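Side-chain contacts in class II aldolase/adducin domain protein (Pseudomonas syringae pv. phaseolicola 1448A, PDB 3OCR), which is of unestablished function but, as a member of the class II aldolase/adducin family, may act as a lyase or bind actin filaments as adducins do: residues R35-A40 with S198-I203; A39-L44 with T56-R61; K48-H53 with Q205-E210. All blocks are in the same frame, centred on the assembly; numbering follows the deposited sequence.

Contact 1 (R35-A40 with S198-I203); sequences RVKLAA and SVEHAI
K37 and L38 on helix 29-47 face V199 and E200 on helix 199-219, and the two short helical segments run almost parallel, at 18°, with their axes 10.2 Å apart. The backbones come closest where L38 CA lies 6.4 Å from V199 CA. V199, in the first turn of its helix, and K37 bury equal areas here. With V199 CG1 anti to the backbone N (chi1 169°), this branch reaches the neighbouring backbone and stops 3.6 Å from K37 O, so a methyl group rests on a helix carbonyl. The two stems also meet, K37 CB to V199 CB at 4.2 Å. The other branch is turned to the sheet side and touches a leucine methyl, L38 CD1 to V199 CG2 at 4.4 Å.

On the outer side the K37 chain crosses the bent side chain of E200. The carboxylate approaches the end of the lysine chain rather than its charge: K37 CE is 3.1 Å from E200 OE2. The last torsion of the lysine, chi4 75°, bends the ammonium group away, and K37 NZ stays 4.4 Å from E200 OE2. The attraction is therefore probably a loose electrostatic one, beyond a salt bridge. E200 also packs on V253 and W257 of helix 251-265.

The start of helix 199-219 is fixed by S198, an N-cap whose OG accepts from H201 N at 2.9 Å. Beneath the pair lies the central sheet, where L38 touches L70 of strand 68-71 and V199 touches A124 of strand 124-128. Two near-parallel helices laid side by side over one face of a mixed sheet form part of the alpha/beta layering of the AraD-like, class II aldolase fold.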
loop_
_atom_site.group_PDB
_atom_site.type_symbol
_atom_site.label_atom_id
_atom_site.label_comp_id
_atom_site.label_asym_id
_atom_site.label_seq_id
_atom_site.Cartn_x
_atom_site.Cartn_y
_atom_site.Cartn_z
ATOM N N ARG A 35 23.577 3.699 -22.202
ATOM C CA ARG A 35 23.934 3.173 -20.888
ATOM C C ARG A 35 23.298 4.014 -19.792
ATOM O O ARG A 35 22.776 3.473 -18.823
ATOM C CB ARG A 35 25.464 3.125 -20.714
ATOM C CG ARG A 35 26.089 1.840 -21.262
ATOM C CD ARG A 35 27.617 1.816 -21.139
ATOM N NE ARG A 35 28.128 0.481 -21.452
ATOM C CZ ARG A 35 28.311 -0.495 -20.557
ATOM N NH1 ARG A 35 28.027 -0.302 -19.274
ATOM N NH2 ARG A 35 28.769 -1.682 -20.944
ATOM N N VAL A 36 23.323 5.333 -19.969
ATOM C CA VAL A 36 22.758 6.267 -19.000
ATOM C C VAL A 36 21.234 6.101 -18.937
ATOM O O VAL A 36 20.672 5.967 -17.849
ATOM C CB VAL A 36 23.165 7.716 -19.325
ATOM C CG1 VAL A 36 22.316 8.707 -18.557
ATOM C CG2 VAL A 36 24.665 7.938 -19.020
ATOM N N LYS A 37 20.588 6.104 -20.102
ATOM C CA LYS A 37 19.120 5.907 -20.222
ATOM C C LYS A 37 18.623 4.577 -19.667
ATOM O O LYS A 37 17.631 4.550 -18.936
ATOM C CB LYS A 37 18.647 6.093 -21.677
ATOM C CG LYS A 37 18.549 7.568 -22.103
ATOM C CD LYS A 37 18.434 7.757 -23.611
ATOM C CE LYS A 37 18.173 9.245 -23.952
ATOM N NZ LYS A 37 19.378 10.122 -23.803
ATOM N N LEU A 38 19.301 3.480 -20.003
ATOM C CA LEU A 38 18.905 2.151 -19.488
ATOM C C LEU A 38 19.119 2.054 -17.969
ATOM O O LEU A 38 18.275 1.497 -17.276
ATOM C CB LEU A 38 19.643 1.007 -20.225
ATOM C CG LEU A 38 19.222 -0.407 -19.866
ATOM C CD1 LEU A 38 17.759 -0.649 -20.274
ATOM C CD2 LEU A 38 20.153 -1.453 -20.523
ATOM N N ALA A 39 20.214 2.641 -17.450
ATOM C CA ALA A 39 20.418 2.686 -16.007
ATOM C C ALA A 39 19.325 3.480 -15.278
ATOM O O ALA A 39 18.834 3.051 -14.218
ATOM C CB ALA A 39 21.866 3.258 -15.634
ATOM N N ALA A 40 18.920 4.614 -15.856
ATOM C CA ALA A 40 17.823 5.397 -15.319
ATOM C C ALA A 40 16.554 4.572 -15.324
ATOM O O ALA A 40 15.764 4.654 -14.387
ATOM C CB ALA A 40 17.613 6.654 -16.137
ATOM N N SER A 198 12.927 3.290 -28.380
ATOM C CA SER A 198 13.953 3.851 -27.503
ATOM C C SER A 198 13.618 3.351 -26.107
ATOM O O SER A 198 12.523 2.829 -25.884
ATOM C CB SER A 198 13.887 5.380 -27.534
ATOM O OG SER A 198 12.644 5.838 -27.018
ATOM N N VAL A 199 14.553 3.508 -25.177
ATOM C CA VAL A 199 14.312 3.234 -23.759
ATOM C C VAL A 199 13.142 4.105 -23.253
ATOM O O VAL A 199 12.256 3.627 -22.548
ATOM C CB VAL A 199 15.601 3.493 -22.913
ATOM C CG1 VAL A 199 15.291 3.486 -21.412
ATOM C CG2 VAL A 199 16.689 2.460 -23.255
ATOM N N GLU A 200 13.117 5.361 -23.677
ATOM C CA GLU A 200 12.084 6.316 -23.253
ATOM C C GLU A 200 10.690 5.843 -23.697
ATOM O O GLU A 200 9.733 5.858 -22.921
ATOM C CB GLU A 200 12.363 7.702 -23.809
ATOM C CG GLU A 200 13.775 8.265 -23.476
ATOM C CD GLU A 200 14.796 8.047 -24.584
ATOM O OE1 GLU A 200 15.130 6.884 -24.897
ATOM O OE2 GLU A 200 15.292 9.053 -25.124
ATOM N N HIS A 201 10.590 5.444 -24.953
ATOM C CA HIS A 201 9.310 4.961 -25.486
ATOM C C HIS A 201 8.812 3.693 -24.749
ATOM O O HIS A 201 7.623 3.592 -24.391
ATOM C CB HIS A 201 9.448 4.738 -27.003
ATOM C CG HIS A 201 8.212 4.180 -27.645
ATOM N ND1 HIS A 201 8.261 3.321 -28.722
ATOM C CD2 HIS A 201 6.899 4.346 -27.353
ATOM C CE1 HIS A 201 7.025 2.981 -29.068
ATOM N NE2 HIS A 201 6.181 3.585 -28.244
ATOM N N ALA A 202 9.717 2.727 -24.544
ATOM C CA ALA A 202 9.412 1.491 -23.833
ATOM C C ALA A 202 8.957 1.765 -22.404
ATOM O O ALA A 202 7.996 1.176 -21.919
ATOM C CB ALA A 202 10.632 0.514 -23.861
ATOM N N ILE A 203 9.654 2.675 -21.737
ATOM C CA ILE A 203 9.325 3.006 -20.375
ATOM C C ILE A 203 7.983 3.732 -20.267
ATOM O O ILE A 203 7.258 3.529 -19.279
ATOM C CB ILE A 203 10.463 3.879 -19.736
ATOM C CG1 ILE A 203 11.620 2.983 -19.280
ATOM C CG2 ILE A 203 9.916 4.692 -18.588
ATOM C CD1 ILE A 203 11.328 2.016 -18.085
#

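Contact 2 (A39-L44 with T56-R61); sequences AAAYRL and THFSAR
The phenolic oxygen of Y42 is gripped by the backbone of F58: F58 N donates to Y42 OH at 2.9 Å, with an N-H...O angle of 152°. The backbone N of N72 is hydrogen-bonded to the same oxygen, and F58 O also lies only 2.7 Å from Y42 OH. The placing follows from strand pairing. A60 pairs with L70, and two residues further along the same antiparallel register F58 would face N72, so the hydroxyl sits between these two backbones and joins them through a side chain.

The Y42 ring lies along the stem of F58. F58 CB is over one face, 4.1 Å from the Y42 ring centroid, a CH-pi contact, and at closest Y42 CZ is 3.7 Å from F58 CB. The two side chains point in opposite directions as they pass. Their planes are inclined at 36°, an oblique arrangement. F78 meets each of the two rings edge-to-face, which closes an aromatic cluster.

With its CG anti to the carbonyl carbon (chi1 -62°), F58 carries its ring beneath the helix. There the ring presents an edge to the backbone, F58 CE2 standing 3.6 Å from A41 O, while A41 CB is 4.1 Å from F58 CD2. H57, just before F58 in the chain, takes a smaller share, mainly through its backbone carbon, H57 C lying 3.9 Å from Y42 OH; its imidazole is turned elsewhere, with ND1 hydrogen-bonded to N72 OD1.

Beyond this interface S59 sends its hydroxyl to H112 and H116 of helix 110-118, so strand 58-61 lies between helices. A buried helix-on-sheet contact, here with a tyrosine hydroxyl bound into the strand backbone, belongs to the alpha/beta core of the class II aldolase domain.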
loop_
_atom_site.group_PDB
_atom_site.type_symbol
_atom_site.label_atom_id
_atom_site.label_comp_id
_atom_site.label_asym_id
_atom_site.label_seq_id
_atom_site.Cartn_x
_atom_site.Cartn_y
_atom_site.Cartn_z
ATOM N N ALA A 39 20.214 2.641 -17.450
ATOM C CA ALA A 39 20.418 2.686 -16.007
ATOM C C ALA A 39 19.325 3.480 -15.278
ATOM O O ALA A 39 18.834 3.051 -14.218
ATOM C CB ALA A 39 21.866 3.258 -15.634
ATOM N N ALA A 40 18.920 4.614 -15.856
ATOM C CA ALA A 40 17.823 5.397 -15.319
ATOM C C ALA A 40 16.554 4.572 -15.324
ATOM O O ALA A 40 15.764 4.654 -14.387
ATOM C CB ALA A 40 17.613 6.654 -16.137
ATOM N N ALA A 41 16.358 3.779 -16.370
ATOM C CA ALA A 41 15.145 2.936 -16.462
ATOM C C ALA A 41 15.124 1.891 -15.330
ATOM O O ALA A 41 14.100 1.717 -14.662
ATOM C CB ALA A 41 15.067 2.282 -17.787
ATOM N N TYR A 42 16.270 1.253 -15.067
ATOM C CA TYR A 42 16.387 0.340 -13.917
ATOM C C TYR A 42 16.073 0.987 -12.561
ATOM O O TYR A 42 15.273 0.455 -11.801
ATOM C CB TYR A 42 17.762 -0.331 -13.885
ATOM C CG TYR A 42 17.921 -1.528 -14.795
ATOM C CD1 TYR A 42 17.499 -2.796 -14.373
ATOM C CD2 TYR A 42 18.537 -1.406 -16.070
ATOM C CE1 TYR A 42 17.675 -3.909 -15.157
ATOM C CE2 TYR A 42 18.721 -2.526 -16.873
ATOM C CZ TYR A 42 18.264 -3.776 -16.410
ATOM O OH TYR A 42 18.408 -4.903 -17.154
ATOM N N ARG A 43 16.719 2.115 -12.253
ATOM C CA ARG A 43 16.435 2.889 -11.052
ATOM C C ARG A 43 15.025 3.442 -10.913
ATOM O O ARG A 43 14.512 3.547 -9.796
ATOM C CB ARG A 43 17.415 4.076 -10.947
ATOM C CG ARG A 43 18.859 3.647 -11.019
ATOM C CD ARG A 43 19.371 3.210 -9.661
ATOM N NE ARG A 43 20.825 3.084 -9.663
ATOM C CZ ARG A 43 21.648 3.678 -8.805
ATOM N NH1 ARG A 43 21.188 4.433 -7.819
ATOM N NH2 ARG A 43 22.944 3.474 -8.916
ATOM N N LEU A 44 14.423 3.846 -12.026
ATOM C CA LEU A 44 13.028 4.313 -12.023
ATOM C C LEU A 44 12.070 3.180 -11.647
ATOM O O LEU A 44 11.102 3.385 -10.891
ATOM C CB LEU A 44 12.628 4.872 -13.402
ATOM C CG LEU A 44 13.173 6.259 -13.718
ATOM C CD1 LEU A 44 13.080 6.553 -15.220
ATOM C CD2 LEU A 44 12.408 7.313 -12.914
ATOM N N THR A 56 13.898 -10.608 -13.507
ATOM C CA THR A 56 13.489 -9.650 -14.557
ATOM C C THR A 56 14.575 -8.651 -14.987
ATOM O O THR A 56 15.496 -8.335 -14.247
ATOM C CB THR A 56 12.126 -8.936 -14.279
ATOM O OG1 THR A 56 12.319 -7.732 -13.522
ATOM C CG2 THR A 56 11.135 -9.883 -13.592
ATOM N N HIS A 57 14.431 -8.165 -16.215
ATOM C CA HIS A 57 15.497 -7.493 -16.920
ATOM C C HIS A 57 14.974 -6.499 -17.929
ATOM O O HIS A 57 13.889 -6.690 -18.503
ATOM C CB HIS A 57 16.332 -8.529 -17.659
ATOM C CG HIS A 57 16.877 -9.601 -16.770
ATOM N ND1 HIS A 57 17.983 -9.408 -15.971
ATOM C CD2 HIS A 57 16.451 -10.865 -16.526
ATOM C CE1 HIS A 57 18.217 -10.506 -15.277
ATOM N NE2 HIS A 57 17.303 -11.404 -15.594
ATOM N N PHE A 58 15.746 -5.438 -18.125
ATOM C CA PHE A 58 15.513 -4.473 -19.208
ATOM C C PHE A 58 16.701 -4.527 -20.157
ATOM O O PHE A 58 17.842 -4.434 -19.706
ATOM C CB PHE A 58 15.408 -3.050 -18.655
ATOM C CG PHE A 58 14.267 -2.822 -17.708
ATOM C CD1 PHE A 58 13.197 -3.707 -17.631
ATOM C CD2 PHE A 58 14.228 -1.660 -16.939
ATOM C CE1 PHE A 58 12.150 -3.471 -16.767
ATOM C CE2 PHE A 58 13.162 -1.417 -16.074
ATOM C CZ PHE A 58 12.114 -2.332 -16.007
ATOM N N SER A 59 16.458 -4.617 -21.463
ATOM C CA SER A 59 17.577 -4.593 -22.430
ATOM C C SER A 59 17.434 -3.420 -23.403
ATOM O O SER A 59 16.312 -2.968 -23.665
ATOM C CB SER A 59 17.661 -5.913 -23.204
ATOM O OG SER A 59 16.469 -6.141 -23.927
ATOM N N ALA A 60 18.570 -2.934 -23.912
ATOM C CA ALA A 60 18.618 -1.928 -24.976
ATOM C C ALA A 60 19.683 -2.285 -26.007
ATOM O O ALA A 60 20.770 -2.739 -25.645
ATOM C CB ALA A 60 18.939 -0.546 -24.388
ATOM N N ARG A 61 19.392 -2.037 -27.279
ATOM C CA ARG A 61 20.395 -2.154 -28.307
ATOM C C ARG A 61 21.419 -1.013 -28.208
ATOM O O ARG A 61 21.055 0.145 -28.003
ATOM C CB ARG A 61 19.781 -2.189 -29.702
ATOM C CG ARG A 61 20.862 -2.587 -30.755
ATOM C CD ARG A 61 20.349 -2.499 -32.132
ATOM N NE ARG A 61 21.233 -3.116 -33.141
ATOM C CZ ARG A 61 22.277 -2.522 -33.722
ATOM N NH1 ARG A 61 22.661 -1.301 -33.371
ATOM N NH2 ARG A 61 22.967 -3.170 -34.654
#

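Contact 3 (K48-H53 with Q205-E210); sequences KRWTDH and QLHALE
W50 is wedged against L206, H207 and E210, three residues of helix 199-219, and this is the tightly packed part of the contact. The indole nitrogen meets carbon rather than a polar group: W50 NE1 lies 3.3 Å from E210 CG. With CG anti to its backbone N (chi1 170°), E210 lays CG beside the pyrrole part of the indole; the bend at chi2 then turns the carboxylate to other partners, OE1 bonding to T130 OG1 and OE2 weakly to N214 ND2. At the benzene part of the indole, W50 CE3 is 3.7 Å from L206 CD2, and the leucine continues over one face of the ring. The opposite face is taken by K48, two residues earlier in the chain, whose CB stands 3.4 Å above the indole plane. H207 comes to the rim, in the plane of the indole, with CD2 3.6 Å from W50 CZ2. Its CB adds a second touch, 3.7 Å from W50 CH2, and the two ring planes are inclined obliquely at 53°.

The turn that delivers W50 is a Schellman motif at the end of helix 29-47. R49, with its positive phi of 60°, leaves the helix, and W50, the next residue, packs its ring against helix 199-219 of the class II aldolase domain.

The looser side lies past the indole, where K48 and H207, both partly exposed, are bridged by a water. K48 NZ donates to water 1 at 2.8 Å, and H207 NE2 donates to water 1 at 3.1 Å, a weak bond. K48 NZ also has a salt bridge to E263, and H207 ND1 is hydrogen-bonded to H256 NE2. H53 of another subunit meets the H207 ring edge-to-face, which places this wetter flank at a subunit interface of the tetramer.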
loop_
_atom_site.group_PDB
_atom_site.type_symbol
_atom_site.label_atom_id
_atom_site.label_comp_id
_atom_site.label_asym_id
_atom_site.label_seq_id
_atom_site.Cartn_x
_atom_site.Cartn_y
_atom_site.Cartn_z
ATOM N N LYS A 48 9.624 3.177 -8.600
ATOM C CA LYS A 48 8.198 2.904 -8.791
ATOM C C LYS A 48 7.792 1.512 -8.330
ATOM O O LYS A 48 6.636 1.123 -8.499
ATOM C CB LYS A 48 7.804 3.058 -10.269
ATOM C CG LYS A 48 8.091 4.417 -10.888
ATOM C CD LYS A 48 7.426 5.524 -10.123
ATOM C CE LYS A 48 7.554 6.849 -10.843
ATOM N NZ LYS A 48 6.802 7.905 -10.122
ATOM N N ARG A 49 8.746 0.762 -7.774
ATOM C CA ARG A 49 8.498 -0.580 -7.240
ATOM C C ARG A 49 7.984 -1.572 -8.299
ATOM O O ARG A 49 7.049 -2.333 -8.039
ATOM C CB ARG A 49 7.539 -0.521 -6.023
ATOM C CG ARG A 49 8.078 0.255 -4.831
ATOM C CD ARG A 49 7.054 0.320 -3.700
ATOM N NE ARG A 49 7.674 0.677 -2.418
ATOM C CZ ARG A 49 7.733 1.913 -1.915
ATOM N NH1 ARG A 49 7.201 2.942 -2.575
ATOM N NH2 ARG A 49 8.320 2.122 -0.740
ATOM N N TRP A 50 8.587 -1.566 -9.489
ATOM C CA TRP A 50 8.215 -2.531 -10.525
ATOM C C TRP A 50 9.144 -3.748 -10.511
ATOM O O TRP A 50 9.345 -4.377 -11.537
ATOM C CB TRP A 50 8.233 -1.902 -11.930
ATOM C CG TRP A 50 7.349 -0.690 -12.127
ATOM C CD1 TRP A 50 6.191 -0.401 -11.471
ATOM C CD2 TRP A 50 7.555 0.371 -13.066
ATOM N NE1 TRP A 50 5.661 0.782 -11.935
ATOM C CE2 TRP A 50 6.477 1.279 -12.914
ATOM C CE3 TRP A 50 8.543 0.647 -14.019
ATOM C CZ2 TRP A 50 6.365 2.455 -13.674
ATOM C CZ3 TRP A 50 8.439 1.815 -14.777
ATOM C CH2 TRP A 50 7.351 2.705 -14.600
ATOM N N THR A 51 9.724 -4.056 -9.358
ATOM C CA THR A 51 10.837 -5.009 -9.296
ATOM C C THR A 51 10.416 -6.321 -8.661
ATOM O O THR A 51 9.447 -6.371 -7.922
ATOM C CB THR A 51 12.004 -4.490 -8.444
ATOM O OG1 THR A 51 11.526 -4.191 -7.126
ATOM C CG2 THR A 51 12.641 -3.274 -9.056
ATOM N N ASP A 52 11.197 -7.361 -8.937
ATOM C CA ASP A 52 11.018 -8.665 -8.340
ATOM C C ASP A 52 12.430 -9.114 -7.920
ATOM O O ASP A 52 13.036 -10.022 -8.502
ATOM C CB ASP A 52 10.305 -9.594 -9.356
ATOM C CG ASP A 52 10.266 -11.042 -8.924
ATOM O OD1 ASP A 52 10.257 -11.309 -7.708
ATOM O OD2 ASP A 52 10.226 -11.918 -9.817
ATOM N N HIS A 53 12.955 -8.416 -6.906
ATOM C CA HIS A 53 14.282 -8.687 -6.351
ATOM C C HIS A 53 15.310 -8.668 -7.482
ATOM O O HIS A 53 15.417 -7.679 -8.197
ATOM C CB HIS A 53 14.296 -10.013 -5.571
ATOM C CG HIS A 53 15.484 -10.177 -4.666
ATOM N ND1 HIS A 53 15.898 -9.194 -3.786
ATOM C CD2 HIS A 53 16.341 -11.214 -4.499
ATOM C CE1 HIS A 53 16.965 -9.616 -3.132
ATOM N NE2 HIS A 53 17.251 -10.841 -3.539
ATOM N N GLN A 205 5.375 3.339 -22.245
ATOM C CA GLN A 205 4.360 2.296 -22.410
ATOM C C GLN A 205 4.240 1.422 -21.154
ATOM O O GLN A 205 3.135 1.044 -20.761
ATOM C CB GLN A 205 4.704 1.423 -23.614
ATOM C CG GLN A 205 4.770 2.171 -24.960
ATOM C CD GLN A 205 4.477 1.235 -26.103
ATOM O OE1 GLN A 205 3.347 1.177 -26.590
ATOM N NE2 GLN A 205 5.483 0.487 -26.534
ATOM N N LEU A 206 5.376 1.100 -20.522
ATOM C CA LEU A 206 5.357 0.234 -19.333
ATOM C C LEU A 206 4.675 0.930 -18.140
ATOM O O LEU A 206 3.822 0.338 -17.465
ATOM C CB LEU A 206 6.766 -0.243 -18.955
ATOM C CG LEU A 206 6.889 -1.082 -17.667
ATOM C CD1 LEU A 206 6.216 -2.434 -17.836
ATOM C CD2 LEU A 206 8.381 -1.223 -17.263
ATOM N N HIS A 207 5.090 2.162 -17.875
ATOM C CA HIS A 207 4.463 3.039 -16.883
ATOM C C HIS A 207 2.948 3.122 -17.030
ATOM O O HIS A 207 2.225 3.005 -16.034
ATOM C CB HIS A 207 5.099 4.432 -16.942
ATOM C CG HIS A 207 4.762 5.323 -15.782
ATOM N ND1 HIS A 207 5.185 6.633 -15.713
ATOM C CD2 HIS A 207 4.072 5.097 -14.636
ATOM C CE1 HIS A 207 4.766 7.179 -14.585
ATOM N NE2 HIS A 207 4.090 6.267 -13.912
ATOM N N ALA A 208 2.472 3.327 -18.254
ATOM C CA ALA A 208 1.039 3.409 -18.503
ATOM C C ALA A 208 0.340 2.089 -18.311
ATOM O O ALA A 208 -0.776 2.057 -17.787
ATOM C CB ALA A 208 0.745 3.948 -19.905
ATOM N N LEU A 209 0.982 1.000 -18.738
ATOM C CA LEU A 209 0.377 -0.320 -18.663
ATOM C C LEU A 209 0.264 -0.754 -17.197
ATOM O O LEU A 209 -0.743 -1.335 -16.796
ATOM C CB LEU A 209 1.182 -1.348 -19.466
ATOM C CG LEU A 209 0.558 -2.751 -19.584
ATOM C CD1 LEU A 209 -0.863 -2.681 -20.199
ATOM C CD2 LEU A 209 1.480 -3.743 -20.341
ATOM N N GLU A 210 1.302 -0.465 -16.419
ATOM C CA GLU A 210 1.366 -0.857 -15.026
ATOM C C GLU A 210 0.242 -0.116 -14.274
ATOM O O GLU A 210 -0.499 -0.724 -13.467
ATOM C CB GLU A 210 2.729 -0.436 -14.428
ATOM C CG GLU A 210 2.767 -0.596 -12.905
ATOM C CD GLU A 210 2.633 -2.046 -12.459
ATOM O OE1 GLU A 210 3.065 -2.958 -13.225
ATOM O OE2 GLU A 210 2.100 -2.263 -11.340
HETATM O O HOH W 1 4.293 8.137 -11.443
#

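From the N terminus, helix 29-47 supplies the first segment of contacts 1 and 2, which share A39 and A40. Contact 2 closes a short loop, returning to the helix with strand 58-61. The loop includes residues 48-53, whose partner comes more than 150 residues later, so contact 3 crosses contact 2. Contact 1 is a long closure to the start of helix 199-219; contact 3, made further along that helix, crosses it too. A41 CB lies 3.8 Å from V199 CG1, and F58 CZ 4.1 Å from L206 CD2, so helix 29-47, strand 58-61 and helix 199-219 pack into one core.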